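Local structure of proline dehydrogenase (Deinococcus radiodurans, 4H6Q) at residues L136-H141 and D145-Q150; L184-R189 and F218-A223. The protein catalyses the FAD-dependent oxidation of L-proline to delta-1-pyrroline-5-carboxylate, passing the electrons to a quinone in the first step of proline breakdown to glutamate. One frame throughout, in Å; residues are numbered along the deposited sequence. Where two conformers were deposited one is given.

Interaction 1 of 2, residues L136-H141 and D145-Q150; sequences LDMEDH and DVTLEQ. With FAD (flavin-adenine dinucleotide), chain C.
Met138 meets the helix residues Thr147 and Leu148 through the end of its thioether. Its CG stands anti to the backbone N (chi1 -165°), and bends at chi2 and chi3 fold the chain back so that SD and CE face the helix. CE lies 3.7 Å from Leu148 CD2, the two side chains crossing at about a right angle. Thr147 is met differently: it and Met138 run past each other in opposite directions, with Thr147 CG2 3.9 Å from Met138 CE and SD almost equally near. The threonine methyl is thus turned to the apolar side, and it also comes within 4.4 Å of Leu136 CB.

The hydroxyl serves a separate, polar layer. Thr147 OG1 bonds to Arg143 O, just ahead of the helix, and it accepts from a water, 3.0 Å away, that in turn takes the N-H of Glu139. A second water donates to Glu139 OE1 and only weakly to the same hydroxyl.

On the flavin side the backbone of Met138 does the work. FAD N3 donates to Met138 O at 2.8 Å and nearly straight (169°), whereas Met138 N reaches FAD O4 at 3.3 Å with a more bent 139°. Asp137 CB also lies 3.3 Å from FAD O4, and its carboxylate makes salt bridges to Lys100 and Arg189 and a hydrogen bond to Tyr280, beside the bound tetrahydrofuran-2-carboxylic acid. With an alanine at Met138 the backbone bonds could remain, but Leu148 CD2 would probably lose its contact with CE and Thr147 CG2 would keep only the looser one to Leu136, opening a gap between loop and helix.

These features belong to the active-site end of a beta8-alpha8 barrel, where the loop leaving strand 133-136 binds the flavin pyrimidine before the chain enters helix 144-158.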
ATOM      1  N   LEU A 136       4.685   3.231  -3.492  1.00  8.06           N
ATOM      2  CA  LEU A 136       5.582   3.538  -2.364  1.00  8.91           C
ATOM      3  C   LEU A 136       4.703   3.772  -1.137  1.00  9.23           C
ATOM      4  O   LEU A 136       4.054   4.832  -1.004  1.00 10.16           O
ATOM      5  CB  LEU A 136       6.417   4.790  -2.659  1.00  9.48           C
ATOM      6  CG  LEU A 136       7.098   4.763  -4.049  1.00  9.85           C
ATOM      7  CD1 LEU A 136       7.797   6.084  -4.304  1.00 12.14           C
ATOM      8  CD2 LEU A 136       8.080   3.586  -4.201  1.00 11.19           C
ATOM      9  N   ASP A 137       4.645   2.767  -0.230  1.00  9.81           N
ATOM     10  CA  ASP A 137       3.869   2.908   1.015  1.00  9.86           C
ATOM     11  C   ASP A 137       4.433   4.097   1.828  1.00 11.04           C
ATOM     12  O   ASP A 137       5.616   4.457   1.729  1.00 11.91           O
ATOM     13  CB  ASP A 137       4.012   1.645   1.856  1.00  9.22           C
ATOM     14  CG  ASP A 137       3.189   0.475   1.365  1.00  9.40           C
ATOM     15  OD1 ASP A 137       2.332   0.610   0.463  1.00 11.68           O
ATOM     16  OD2 ASP A 137       3.429  -0.638   1.969  1.00 11.46           O
ATOM     17  N   MET A 138       3.577   4.714   2.620  1.00 10.51           N
ATOM     18  CA  MET A 138       4.053   5.772   3.507  1.00 10.59           C
ATOM     19  C   MET A 138       4.314   5.248   4.914  1.00 10.42           C
ATOM     20  O   MET A 138       3.424   4.647   5.542  1.00 11.68           O
ATOM     21  CB  MET A 138       3.103   6.976   3.537  1.00 12.14           C
ATOM     22  CG  MET A 138       3.762   8.232   4.168  1.00 11.71           C
ATOM     23  SD  MET A 138       5.180   8.877   3.218  1.00 12.88           S
ATOM     24  CE  MET A 138       4.395   9.544   1.774  1.00 15.17           C
ATOM     25  N   GLU A 139       5.541   5.423   5.408  1.00 10.84           N
ATOM     26  CA  GLU A 139       5.929   4.963   6.720  1.00 12.06           C
ATOM     27  C   GLU A 139       5.765   6.087   7.746  1.00 12.57           C
ATOM     28  O   GLU A 139       4.855   6.914   7.586  1.00 13.13           O
ATOM     29  CB  GLU A 139       7.339   4.318   6.649  1.00 13.50           C
ATOM     30  CG  GLU A 139       7.341   3.130   5.629  1.00 12.67           C
ATOM     31  CD  GLU A 139       8.668   2.411   5.574  1.00 13.99           C
ATOM     32  OE1 GLU A 139       9.509   2.759   4.695  1.00 14.90           O
ATOM     33  OE2 GLU A 139       8.885   1.499   6.423  1.00 14.58           O
ATOM     34  N   ASP A 140       6.565   6.127   8.812  1.00 13.33           N
ATOM     35  CA  ASP A 140       6.301   7.107   9.872  1.00 14.08           C
ATOM     36  C   ASP A 140       6.724   8.530   9.434  1.00 14.16           C
ATOM     37  O   ASP A 140       7.303   8.707   8.358  1.00 15.21           O
ATOM     38  CB  ASP A 140       7.117   6.731  11.108  1.00 16.53           C
ATOM     39  CG  ASP A 140       8.597   6.903  10.864  1.00 17.89           C
ATOM     40  OD1 ASP A 140       9.181   7.926  11.247  1.00 19.23           O
ATOM     41  OD2 ASP A 140       9.189   6.026  10.179  1.00 18.70           O
ATOM     42  N   HIS A 141       6.404   9.553  10.238  1.00 14.41           N
ATOM     43  CA  HIS A 141       6.457  10.933   9.728  1.00 14.78           C
ATOM     44  C   HIS A 141       7.857  11.408   9.344  1.00 14.83           C
ATOM     45  O   HIS A 141       7.985  12.361   8.545  1.00 14.95           O
ATOM     46  CB  HIS A 141       5.773  11.939  10.681  1.00 16.31           C
ATOM     47  CG  HIS A 141       6.656  12.414  11.798  1.00 17.60           C
ATOM     48  ND1 HIS A 141       6.627  11.867  13.073  1.00 19.15           N
ATOM     49  CD2 HIS A 141       7.593  13.399  11.840  1.00 18.70           C
ATOM     50  CE1 HIS A 141       7.503  12.499  13.843  1.00 19.70           C
ATOM     51  NE2 HIS A 141       8.118  13.418  13.115  1.00 20.68           N
ATOM     52  N   ASP A 145       9.105  13.519   3.890  1.00 14.55           N
ATOM     53  CA  ASP A 145       9.769  14.419   2.937  1.00 14.72           C
ATOM     54  C   ASP A 145      10.589  13.664   1.912  1.00 15.08           C
ATOM     55  O   ASP A 145      10.460  13.898   0.694  1.00 16.46           O
ATOM     56  CB  ASP A 145      10.641  15.448   3.692  1.00 18.02           C
ATOM     57  CG  ASP A 145       9.792  16.501   4.395  1.00 21.86           C
ATOM     58  OD1 ASP A 145       9.943  16.738   5.606  1.00 32.15           O
ATOM     59  OD2 ASP A 145       8.971  17.109   3.731  1.00 25.43           O
ATOM     60  N   VAL A 146      11.453  12.755   2.364  1.00 15.19           N
ATOM     61  CA  VAL A 146      12.278  12.008   1.432  1.00 15.95           C
ATOM     62  C   VAL A 146      11.436  11.101   0.524  1.00 13.15           C
ATOM     63  O   VAL A 146      11.705  10.992  -0.675  1.00 14.57           O
ATOM     64  CB  VAL A 146      13.419  11.177   2.135  1.00 17.51           C
ATOM     65  CG1 VAL A 146      12.897  10.108   3.110  1.00 19.53           C
ATOM     66  CG2 VAL A 146      14.306  10.518   1.105  1.00 18.85           C
ATOM     67  N   THR A 147      10.393  10.476   1.058  1.00 12.76           N
ATOM     68  CA  THR A 147       9.540   9.642   0.195  1.00 12.05           C
ATOM     69  C   THR A 147       8.852  10.488  -0.879  1.00 12.81           C
ATOM     70  O   THR A 147       8.782  10.063  -2.036  1.00 12.18           O
ATOM     71  CB  THR A 147       8.496   8.876   1.017  1.00 11.98           C
ATOM     72  OG1 THR A 147       9.197   8.034   1.944  1.00 13.04           O
ATOM     73  CG2 THR A 147       7.573   8.014   0.160  1.00 12.93           C
ATOM     74  N   LEU A 148       8.346  11.669  -0.541  1.00 12.74           N
ATOM     75  CA  LEU A 148       7.699  12.524  -1.549  1.00 12.54           C
ATOM     76  C   LEU A 148       8.678  13.103  -2.584  1.00 13.40           C
ATOM     77  O   LEU A 148       8.329  13.237  -3.774  1.00 13.32           O
ATOM     78  CB  LEU A 148       6.864  13.642  -0.898  1.00 13.49           C
ATOM     79  CG  LEU A 148       5.657  13.130  -0.095  1.00 16.04           C
ATOM     80  CD1 LEU A 148       4.871  14.315   0.476  1.00 18.40           C
ATOM     81  CD2 LEU A 148       4.722  12.180  -0.869  1.00 16.72           C
ATOM     82  N   GLU A 149       9.904  13.414  -2.163  1.00 13.57           N
ATOM     83  CA  GLU A 149      10.958  13.819  -3.082  1.00 14.93           C
ATOM     84  C   GLU A 149      11.301  12.685  -4.050  1.00 13.50           C
ATOM     85  O   GLU A 149      11.392  12.872  -5.281  1.00 14.50           O
ATOM     86  CB  GLU A 149      12.208  14.230  -2.322  1.00 17.01           C
ATOM     87  N   GLN A 150      11.491  11.482  -3.502  1.00 14.38           N
ATOM     88  CA  GLN A 150      11.838  10.330  -4.325  1.00 13.99           C
ATOM     89  C   GLN A 150      10.676   9.946  -5.248  1.00 12.11           C
ATOM     90  O   GLN A 150      10.890   9.598  -6.430  1.00 12.51           O
ATOM     91  CB  GLN A 150      12.288   9.168  -3.466  1.00 14.60           C
ATOM     92  CG  GLN A 150      13.598   9.436  -2.733  1.00 14.16           C
ATOM     93  CD  GLN A 150      14.040   8.327  -1.795  1.00 15.11           C
ATOM     94  OE1 GLN A 150      13.233   7.606  -1.224  1.00 15.27           O
ATOM     95  NE2 GLN A 150      15.359   8.189  -1.642  1.00 17.84           N
TER
HETATM   96  PA  FAD C2001     -10.535   2.289  11.429  0.55 14.40           P
HETATM   97  O1A FAD C2001     -11.301   3.562  11.803  0.55 15.96           O
HETATM   98  O2A FAD C2001      -9.303   1.980  12.175  0.55 18.64           O
HETATM   99  O5B FAD C2001     -11.352   1.029  11.464  0.55 12.22           O
HETATM  100  C5B FAD C2001     -12.595   0.970  10.782  0.55 12.38           C
HETATM  101  C4B FAD C2001     -13.287  -0.369  10.926  0.55 11.53           C
HETATM  102  O4B FAD C2001     -12.624  -1.280  10.079  0.55 10.79           O
HETATM  103  C3B FAD C2001     -13.177  -0.978  12.276  0.55 13.61           C
HETATM  104  O3B FAD C2001     -14.122  -0.502  13.220  0.55 16.46           O
HETATM  105  C2B FAD C2001     -13.326  -2.415  11.948  0.55 11.61           C
HETATM  106  O2B FAD C2001     -14.655  -2.749  11.611  0.55 15.55           O
HETATM  107  C1B FAD C2001     -12.482  -2.516  10.718  0.55 10.69           C
HETATM  108  N9A FAD C2001     -11.065  -2.762  10.988  0.55  9.62           N
HETATM  109  C8A FAD C2001      -9.996  -1.939  10.638  0.55 10.01           C
HETATM  110  N7A FAD C2001      -8.829  -2.457  11.023  0.55  9.02           N
HETATM  111  C5A FAD C2001      -9.115  -3.682  11.618  0.55  7.85           C
HETATM  112  C6A FAD C2001      -8.341  -4.663  12.210  0.55  9.64           C
HETATM  113  N6A FAD C2001      -6.919  -4.557  12.273  0.55 10.71           N
HETATM  114  N1A FAD C2001      -8.962  -5.740  12.717  0.55 10.89           N
HETATM  115  C2A FAD C2001     -10.301  -5.888  12.665  0.55 12.06           C
HETATM  116  N3A FAD C2001     -11.104  -4.966  12.112  0.55 10.34           N
HETATM  117  C4A FAD C2001     -10.525  -3.891  11.587  0.55  9.21           C
HETATM  118  N1  FAD C2001      -1.297   3.414   6.594  0.55  8.53           N
HETATM  119  C2  FAD C2001      -0.048   3.940   6.479  0.55  8.69           C
HETATM  120  O2  FAD C2001       0.355   4.729   7.447  0.55  7.61           O
HETATM  121  N3  FAD C2001       0.767   3.695   5.407  0.55  9.52           N
HETATM  122  C4  FAD C2001       0.355   2.873   4.364  0.55  9.88           C
HETATM  123  O4  FAD C2001       1.178   2.627   3.325  0.55 10.22           O
HETATM  124  C4X FAD C2001      -0.979   2.275   4.441  0.55  9.57           C
HETATM  125  N5  FAD C2001      -1.441   1.457   3.442  0.55  8.53           N
HETATM  126  C5X FAD C2001      -2.721   0.964   3.566  0.55  6.88           C
HETATM  127  C6  FAD C2001      -3.229   0.132   2.555  0.55  6.56           C
HETATM  128  C7  FAD C2001      -4.554  -0.364   2.645  0.55  7.52           C
HETATM  129  C7M FAD C2001      -5.109  -1.268   1.546  0.55  9.74           C
HETATM  130  C8  FAD C2001      -5.346  -0.007   3.764  0.55  6.68           C
HETATM  131  C8M FAD C2001      -6.759  -0.506   3.896  0.55  6.42           C
HETATM  132  C9  FAD C2001      -4.815   0.796   4.786  0.55  7.04           C
HETATM  133  C9A FAD C2001      -3.531   1.292   4.681  0.55  8.79           C
HETATM  134  N10 FAD C2001      -3.042   2.125   5.707  0.55 11.44           N
HETATM  135  C10 FAD C2001      -1.762   2.610   5.596  0.55  9.36           C
HETATM  136  C1' FAD C2001      -3.855   2.519   6.845  0.55 13.33           C
HETATM  137  C2' FAD C2001      -3.656   1.766   8.124  0.55 16.62           C
HETATM  138  O2' FAD C2001      -3.292   0.442   7.750  0.55 17.79           O
HETATM  139  C3' FAD C2001      -5.001   2.147   8.790  0.55 19.73           C
HETATM  140  O3' FAD C2001      -4.942   3.208   9.695  0.55 17.45           O
HETATM  141  C4' FAD C2001      -5.828   1.054   9.343  0.55 21.36           C
HETATM  142  O4' FAD C2001      -6.071   0.213   8.272  0.55 21.81           O
HETATM  143  C5' FAD C2001      -7.116   1.651   9.891  0.55 18.59           C
HETATM  144  O5' FAD C2001      -8.196   0.976   9.326  0.55 13.44           O
HETATM  145  P   FAD C2001      -9.450   1.731   8.699  0.55 10.42           P
HETATM  146  O1P FAD C2001      -9.205   2.902   7.699  0.55  9.51           O
HETATM  147  O2P FAD C2001     -10.384   0.552   8.318  0.55 13.71           O
HETATM  148  O3P FAD C2001     -10.272   2.373   9.932  0.55 13.05           O
HETATM  149  O   HOH W   1       9.709   5.140   3.512  1.00 15.62           O
HETATM  150  O   HOH W   2       7.550   6.850   4.199  1.00 16.57           O
HETATM  151  O   HOH W   3       9.732  13.896   6.778  1.00 18.52           O

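Interaction 2 of 2, residues L184-R189 and F218-A223; sequences LRPNIR and FQHLKA. With FAD (flavin-adenine dinucleotide), chain C.
His220 reaches across to Pro186 and Ile188 with an unusual first torsion (chi1 -145°), well away from a staggered value, and its second torsion turns NE2 toward the chain entering strand 188-191. Ile188 answers with CG1 anti to its carbonyl carbon, which swings CG1 and CD1 alongside the NE2-CE1 bond of the imidazole, while CB already lies near NE2. The two side chains cross at about a right angle, and Ile188 CD1 approaches His220 CE1 to 3.6 Å.

One hydrogen bond joins the segments: His220 NE2 donates to Pro186 O at 2.9 Å. It is bent (140° at the hydrogen), and the donor sits 30° off the carbonyl plane. Pro186 CG meets the ring edge in its plane, 3.9 Å from His220 CE1. At the far nitrogen, ND1 bonds to Arg178, so both ring nitrogens have partners.

Arg189 points away from the helix, its NH2 donating to FAD N5 at 3.1 Å.

The contact belongs to the beta-alpha-beta unit of strand 188-191, helix 206-222 and strand 227-230. Strands 163-168 and 227-230 flank strand 188-191, helix 144-158 touches Pro186 through Phe151, and His220 also rests on Thr227.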
ATOM      1  N   LEU A 184       1.927  16.377 -11.108  1.00 16.09           N
ATOM      2  CA  LEU A 184       2.338  15.057 -11.530  1.00 14.35           C
ATOM      3  C   LEU A 184       1.144  14.174 -11.933  1.00 15.00           C
ATOM      4  O   LEU A 184       1.349  13.043 -12.401  1.00 15.43           O
ATOM      5  CB  LEU A 184       3.070  14.327 -10.355  1.00 14.54           C
ATOM      6  CG  LEU A 184       4.365  15.028  -9.921  1.00 15.33           C
ATOM      7  CD1 LEU A 184       4.911  14.275  -8.707  1.00 16.96           C
ATOM      8  CD2 LEU A 184       5.420  15.077 -10.995  1.00 17.34           C
ATOM      9  N   ARG A 185      -0.093  14.653 -11.703  1.00 14.40           N
ATOM     10  CA  ARG A 185      -1.334  13.857 -11.895  1.00 15.75           C
ATOM     11  C   ARG A 185      -1.196  12.488 -11.228  1.00 12.98           C
ATOM     12  O   ARG A 185      -1.401  11.440 -11.859  1.00 13.88           O
ATOM     13  CB  ARG A 185      -1.646  13.684 -13.423  1.00 19.15           C
ATOM     14  CG  ARG A 185      -1.581  14.952 -14.279  1.00 26.29           C
ATOM     15  CD  ARG A 185      -2.809  15.761 -14.010  1.00 30.30           C
ATOM     16  NE  ARG A 185      -4.021  14.937 -13.950  1.00 35.50           N
ATOM     17  CZ  ARG A 185      -4.667  14.402 -14.994  1.00 35.71           C
ATOM     18  NH1 ARG A 185      -4.230  14.562 -16.241  1.00 34.74           N
ATOM     19  NH2 ARG A 185      -5.763  13.669 -14.775  1.00 34.63           N
ATOM     20  N   PRO A 186      -0.831  12.454  -9.943  1.00 12.41           N
ATOM     21  CA  PRO A 186      -0.374  11.182  -9.359  1.00 11.34           C
ATOM     22  C   PRO A 186      -1.457  10.257  -8.896  1.00 10.44           C
ATOM     23  O   PRO A 186      -2.555  10.715  -8.468  1.00 10.93           O
ATOM     24  CB  PRO A 186       0.424  11.648  -8.150  1.00 12.65           C
ATOM     25  CG  PRO A 186      -0.387  12.865  -7.682  1.00 11.40           C
ATOM     26  CD  PRO A 186      -0.817  13.573  -8.969  1.00 12.72           C
ATOM     27  N   ASN A 187      -1.175   8.961  -8.966  1.00  9.04           N
ATOM     28  CA  ASN A 187      -2.000   7.916  -8.332  1.00  8.98           C
ATOM     29  C   ASN A 187      -1.627   7.913  -6.837  1.00  8.85           C
ATOM     30  O   ASN A 187      -0.468   7.616  -6.493  1.00 10.03           O
ATOM     31  CB  ASN A 187      -1.621   6.587  -9.007  1.00  9.06           C
ATOM     32  CG  ASN A 187      -2.363   5.391  -8.456  1.00  9.44           C
ATOM     33  OD1 ASN A 187      -2.399   5.230  -7.234  1.00  9.45           O
ATOM     34  ND2 ASN A 187      -2.923   4.548  -9.301  1.00 10.33           N
ATOM     35  N   ILE A 188      -2.598   8.237  -5.971  1.00  8.48           N
ATOM     36  CA  ILE A 188      -2.362   8.264  -4.512  1.00  8.70           C
ATOM     37  C   ILE A 188      -3.411   7.457  -3.778  1.00  8.00           C
ATOM     38  O   ILE A 188      -4.636   7.618  -4.051  1.00  8.97           O
ATOM     39  CB  ILE A 188      -2.300   9.720  -3.981  1.00 10.11           C
ATOM     40  CG1 ILE A 188      -1.193  10.506  -4.676  1.00 11.16           C
ATOM     41  CG2 ILE A 188      -1.996   9.679  -2.459  1.00 11.78           C
ATOM     42  CD1 ILE A 188      -0.987  11.951  -4.142  1.00 12.76           C
ATOM     43  N   ARG A 189      -2.949   6.604  -2.856  1.00  9.10           N
ATOM     44  CA  ARG A 189      -3.786   5.883  -1.901  1.00  8.19           C
ATOM     45  C   ARG A 189      -3.982   6.763  -0.654  1.00  9.07           C
ATOM     46  O   ARG A 189      -2.989   7.207  -0.071  1.00  9.84           O
ATOM     47  CB  ARG A 189      -3.066   4.592  -1.516  1.00  8.74           C
ATOM     48  CG  ARG A 189      -3.876   3.730  -0.493  1.00  8.53           C
ATOM     49  CD  ARG A 189      -2.976   2.721   0.250  1.00  8.89           C
ATOM     50  NE  ARG A 189      -2.404   1.782  -0.708  1.00  8.15           N
ATOM     51  CZ  ARG A 189      -1.202   1.200  -0.597  1.00  7.36           C
ATOM     52  NH1 ARG A 189      -0.770   0.447  -1.621  1.00  9.04           N
ATOM     53  NH2 ARG A 189      -0.495   1.322   0.541  1.00  9.49           N
ATOM     54  N   PHE A 218     -11.735  13.567  -1.607  1.00 11.32           N
ATOM     55  CA  PHE A 218     -12.594  14.416  -2.419  1.00 12.38           C
ATOM     56  C   PHE A 218     -11.742  15.382  -3.249  1.00 12.76           C
ATOM     57  O   PHE A 218     -12.034  15.633  -4.438  1.00 12.72           O
ATOM     58  CB  PHE A 218     -13.567  15.213  -1.538  1.00 13.45           C
ATOM     59  CG  PHE A 218     -14.585  14.362  -0.818  1.00 13.13           C
ATOM     60  CD1 PHE A 218     -14.746  13.004  -1.114  1.00 14.88           C
ATOM     61  CD2 PHE A 218     -15.364  14.925   0.194  1.00 14.35           C
ATOM     62  CE1 PHE A 218     -15.710  12.230  -0.408  1.00 15.72           C
ATOM     63  CE2 PHE A 218     -16.324  14.153   0.907  1.00 17.53           C
ATOM     64  CZ  PHE A 218     -16.492  12.815   0.602  1.00 17.46           C
ATOM     65  N   GLN A 219     -10.679  15.938  -2.673  1.00 12.87           N
ATOM     66  CA  GLN A 219      -9.821  16.864  -3.421  0.55 12.76           C
ATOM     67  C   GLN A 219      -9.064  16.133  -4.533  1.00 12.75           C
ATOM     68  O   GLN A 219      -8.851  16.682  -5.616  1.00 14.57           O
ATOM     69  CB  GLN A 219      -8.826  17.583  -2.483  0.55 16.55           C
ATOM     70  CG  GLN A 219      -9.460  18.654  -1.589  0.55 19.17           C
ATOM     71  CD  GLN A 219     -10.092  19.759  -2.398  0.55 23.76           C
ATOM     72  OE1 GLN A 219      -9.416  20.430  -3.197  0.55 24.74           O
ATOM     73  NE2 GLN A 219     -11.396  19.944  -2.225  0.55 26.00           N
ATOM     74  N   HIS A 220      -8.634  14.902  -4.258  1.00 12.13           N
ATOM     75  CA  HIS A 220      -7.913  14.147  -5.267  1.00 12.34           C
ATOM     76  C   HIS A 220      -8.844  13.802  -6.450  1.00 13.06           C
ATOM     77  O   HIS A 220      -8.448  13.933  -7.626  1.00 13.32           O
ATOM     78  CB  HIS A 220      -7.268  12.864  -4.707  1.00 11.38           C
ATOM     79  CG  HIS A 220      -5.958  12.548  -5.365  1.00 10.49           C
ATOM     80  ND1 HIS A 220      -4.929  13.482  -5.432  1.00 11.91           N
ATOM     81  CD2 HIS A 220      -5.485  11.410  -5.942  1.00 10.76           C
ATOM     82  CE1 HIS A 220      -3.878  12.908  -6.017  1.00 12.27           C
ATOM     83  NE2 HIS A 220      -4.189  11.656  -6.320  1.00 11.86           N
ATOM     84  N   LEU A 221     -10.076  13.398  -6.129  1.00 11.83           N
ATOM     85  CA  LEU A 221     -11.053  13.094  -7.173  1.00 12.61           C
ATOM     86  C   LEU A 221     -11.425  14.336  -7.978  1.00 14.13           C
ATOM     87  O   LEU A 221     -11.570  14.287  -9.216  1.00 16.14           O
ATOM     88  CB  LEU A 221     -12.306  12.488  -6.564  1.00 12.67           C
ATOM     89  CG  LEU A 221     -12.129  11.072  -5.997  1.00 13.56           C
ATOM     90  CD1 LEU A 221     -13.394  10.692  -5.232  1.00 13.64           C
ATOM     91  CD2 LEU A 221     -11.847  10.046  -7.130  1.00 13.74           C
ATOM     92  N   LYS A 222     -11.586  15.477  -7.311  1.00 15.18           N
ATOM     93  CA  LYS A 222     -11.966  16.689  -8.041  1.00 16.99           C
ATOM     94  C   LYS A 222     -10.827  17.109  -8.966  1.00 18.27           C
ATOM     95  O   LYS A 222     -11.074  17.735 -10.030  1.00 20.83           O
ATOM     96  CB  LYS A 222     -12.305  17.843  -7.071  1.00 18.09           C
ATOM     97  CG  LYS A 222     -13.664  17.718  -6.392  1.00 21.54           C
ATOM     98  CD  LYS A 222     -13.868  18.897  -5.415  1.00 26.21           C
ATOM     99  CE  LYS A 222     -14.991  18.611  -4.448  1.00 30.95           C
ATOM    100  NZ  LYS A 222     -15.407  19.798  -3.671  1.00 34.48           N
ATOM    101  N   ALA A 223      -9.589  16.810  -8.547  1.00 16.88           N
ATOM    102  CA  ALA A 223      -8.407  17.146  -9.343  1.00 18.48           C
ATOM    103  C   ALA A 223      -8.259  16.210 -10.539  1.00 18.83           C
ATOM    104  O   ALA A 223      -7.404  16.425 -11.404  1.00 21.40           O
ATOM    105  CB  ALA A 223      -7.131  17.118  -8.458  1.00 19.29           C
TER
HETATM  106  PA  FAD C2001     -10.535   2.289  11.429  0.55 14.40           P
HETATM  107  O1A FAD C2001     -11.301   3.562  11.803  0.55 15.96           O
HETATM  108  O2A FAD C2001      -9.303   1.980  12.175  0.55 18.64           O
HETATM  109  O5B FAD C2001     -11.352   1.029  11.464  0.55 12.22           O
HETATM  110  C5B FAD C2001     -12.595   0.970  10.782  0.55 12.38           C
HETATM  111  C4B FAD C2001     -13.287  -0.369  10.926  0.55 11.53           C
HETATM  112  O4B FAD C2001     -12.624  -1.280  10.079  0.55 10.79           O
HETATM  113  C3B FAD C2001     -13.177  -0.978  12.276  0.55 13.61           C
HETATM  114  O3B FAD C2001     -14.122  -0.502  13.220  0.55 16.46           O
HETATM  115  C2B FAD C2001     -13.326  -2.415  11.948  0.55 11.61           C
HETATM  116  O2B FAD C2001     -14.655  -2.749  11.611  0.55 15.55           O
HETATM  117  C1B FAD C2001     -12.482  -2.516  10.718  0.55 10.69           C
HETATM  118  N9A FAD C2001     -11.065  -2.762  10.988  0.55  9.62           N
HETATM  119  C8A FAD C2001      -9.996  -1.939  10.638  0.55 10.01           C
HETATM  120  N7A FAD C2001      -8.829  -2.457  11.023  0.55  9.02           N
HETATM  121  C5A FAD C2001      -9.115  -3.682  11.618  0.55  7.85           C
HETATM  122  C6A FAD C2001      -8.341  -4.663  12.210  0.55  9.64           C
HETATM  123  N6A FAD C2001      -6.919  -4.557  12.273  0.55 10.71           N
HETATM  124  N1A FAD C2001      -8.962  -5.740  12.717  0.55 10.89           N
HETATM  125  C2A FAD C2001     -10.301  -5.888  12.665  0.55 12.06           C
HETATM  126  N3A FAD C2001     -11.104  -4.966  12.112  0.55 10.34           N
HETATM  127  C4A FAD C2001     -10.525  -3.891  11.587  0.55  9.21           C
HETATM  128  N1  FAD C2001      -1.297   3.414   6.594  0.55  8.53           N
HETATM  129  C2  FAD C2001      -0.048   3.940   6.479  0.55  8.69           C
HETATM  130  O2  FAD C2001       0.355   4.729   7.447  0.55  7.61           O
HETATM  131  N3  FAD C2001       0.767   3.695   5.407  0.55  9.52           N
HETATM  132  C4  FAD C2001       0.355   2.873   4.364  0.55  9.88           C
HETATM  133  O4  FAD C2001       1.178   2.627   3.325  0.55 10.22           O
HETATM  134  C4X FAD C2001      -0.979   2.275   4.441  0.55  9.57           C
HETATM  135  N5  FAD C2001      -1.441   1.457   3.442  0.55  8.53           N
HETATM  136  C5X FAD C2001      -2.721   0.964   3.566  0.55  6.88           C
HETATM  137  C6  FAD C2001      -3.229   0.132   2.555  0.55  6.56           C
HETATM  138  C7  FAD C2001      -4.554  -0.364   2.645  0.55  7.52           C
HETATM  139  C7M FAD C2001      -5.109  -1.268   1.546  0.55  9.74           C
HETATM  140  C8  FAD C2001      -5.346  -0.007   3.764  0.55  6.68           C
HETATM  141  C8M FAD C2001      -6.759  -0.506   3.896  0.55  6.42           C
HETATM  142  C9  FAD C2001      -4.815   0.796   4.786  0.55  7.04           C
HETATM  143  C9A FAD C2001      -3.531   1.292   4.681  0.55  8.79           C
HETATM  144  N10 FAD C2001      -3.042   2.125   5.707  0.55 11.44           N
HETATM  145  C10 FAD C2001      -1.762   2.610   5.596  0.55  9.36           C
HETATM  146  C1' FAD C2001      -3.855   2.519   6.845  0.55 13.33           C
HETATM  147  C2' FAD C2001      -3.656   1.766   8.124  0.55 16.62           C
HETATM  148  O2' FAD C2001      -3.292   0.442   7.750  0.55 17.79           O
HETATM  149  C3' FAD C2001      -5.001   2.147   8.790  0.55 19.73           C
HETATM  150  O3' FAD C2001      -4.942   3.208   9.695  0.55 17.45           O
HETATM  151  C4' FAD C2001      -5.828   1.054   9.343  0.55 21.36           C
HETATM  152  O4' FAD C2001      -6.071   0.213   8.272  0.55 21.81           O
HETATM  153  C5' FAD C2001      -7.116   1.651   9.891  0.55 18.59           C
HETATM  154  O5' FAD C2001      -8.196   0.976   9.326  0.55 13.44           O
HETATM  155  P   FAD C2001      -9.450   1.731   8.699  0.55 10.42           P
HETATM  156  O1P FAD C2001      -9.205   2.902   7.699  0.55  9.51           O
HETATM  157  O2P FAD C2001     -10.384   0.552   8.318  0.55 13.71           O
HETATM  158  O3P FAD C2001     -10.272   2.373   9.932  0.55 13.05           O

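Both contacts are largely buried and join the barrel wall to a helix packed outside: interaction 1 uses the loop after its strand, interaction 2 the strand and the turn leading into it. Interaction 1 pairs neighbours in sequence through methyl and thioether contacts, with waters carrying the polar links; interaction 2 spans 28 intervening residues and adds a direct histidine-to-carbonyl bond, with exposed Arg185 at its margin. Their centres lie about 17 Å apart, yet they converge inside the barrel, where Asp137 OD1 and Arg189 NH2 form a 2.9 Å salt bridge. Segment 136-141 addresses the flavin through backbone atoms, and 184-189 through a guanidinium. Strand 163-168 lies between their strands and bonds to both segments.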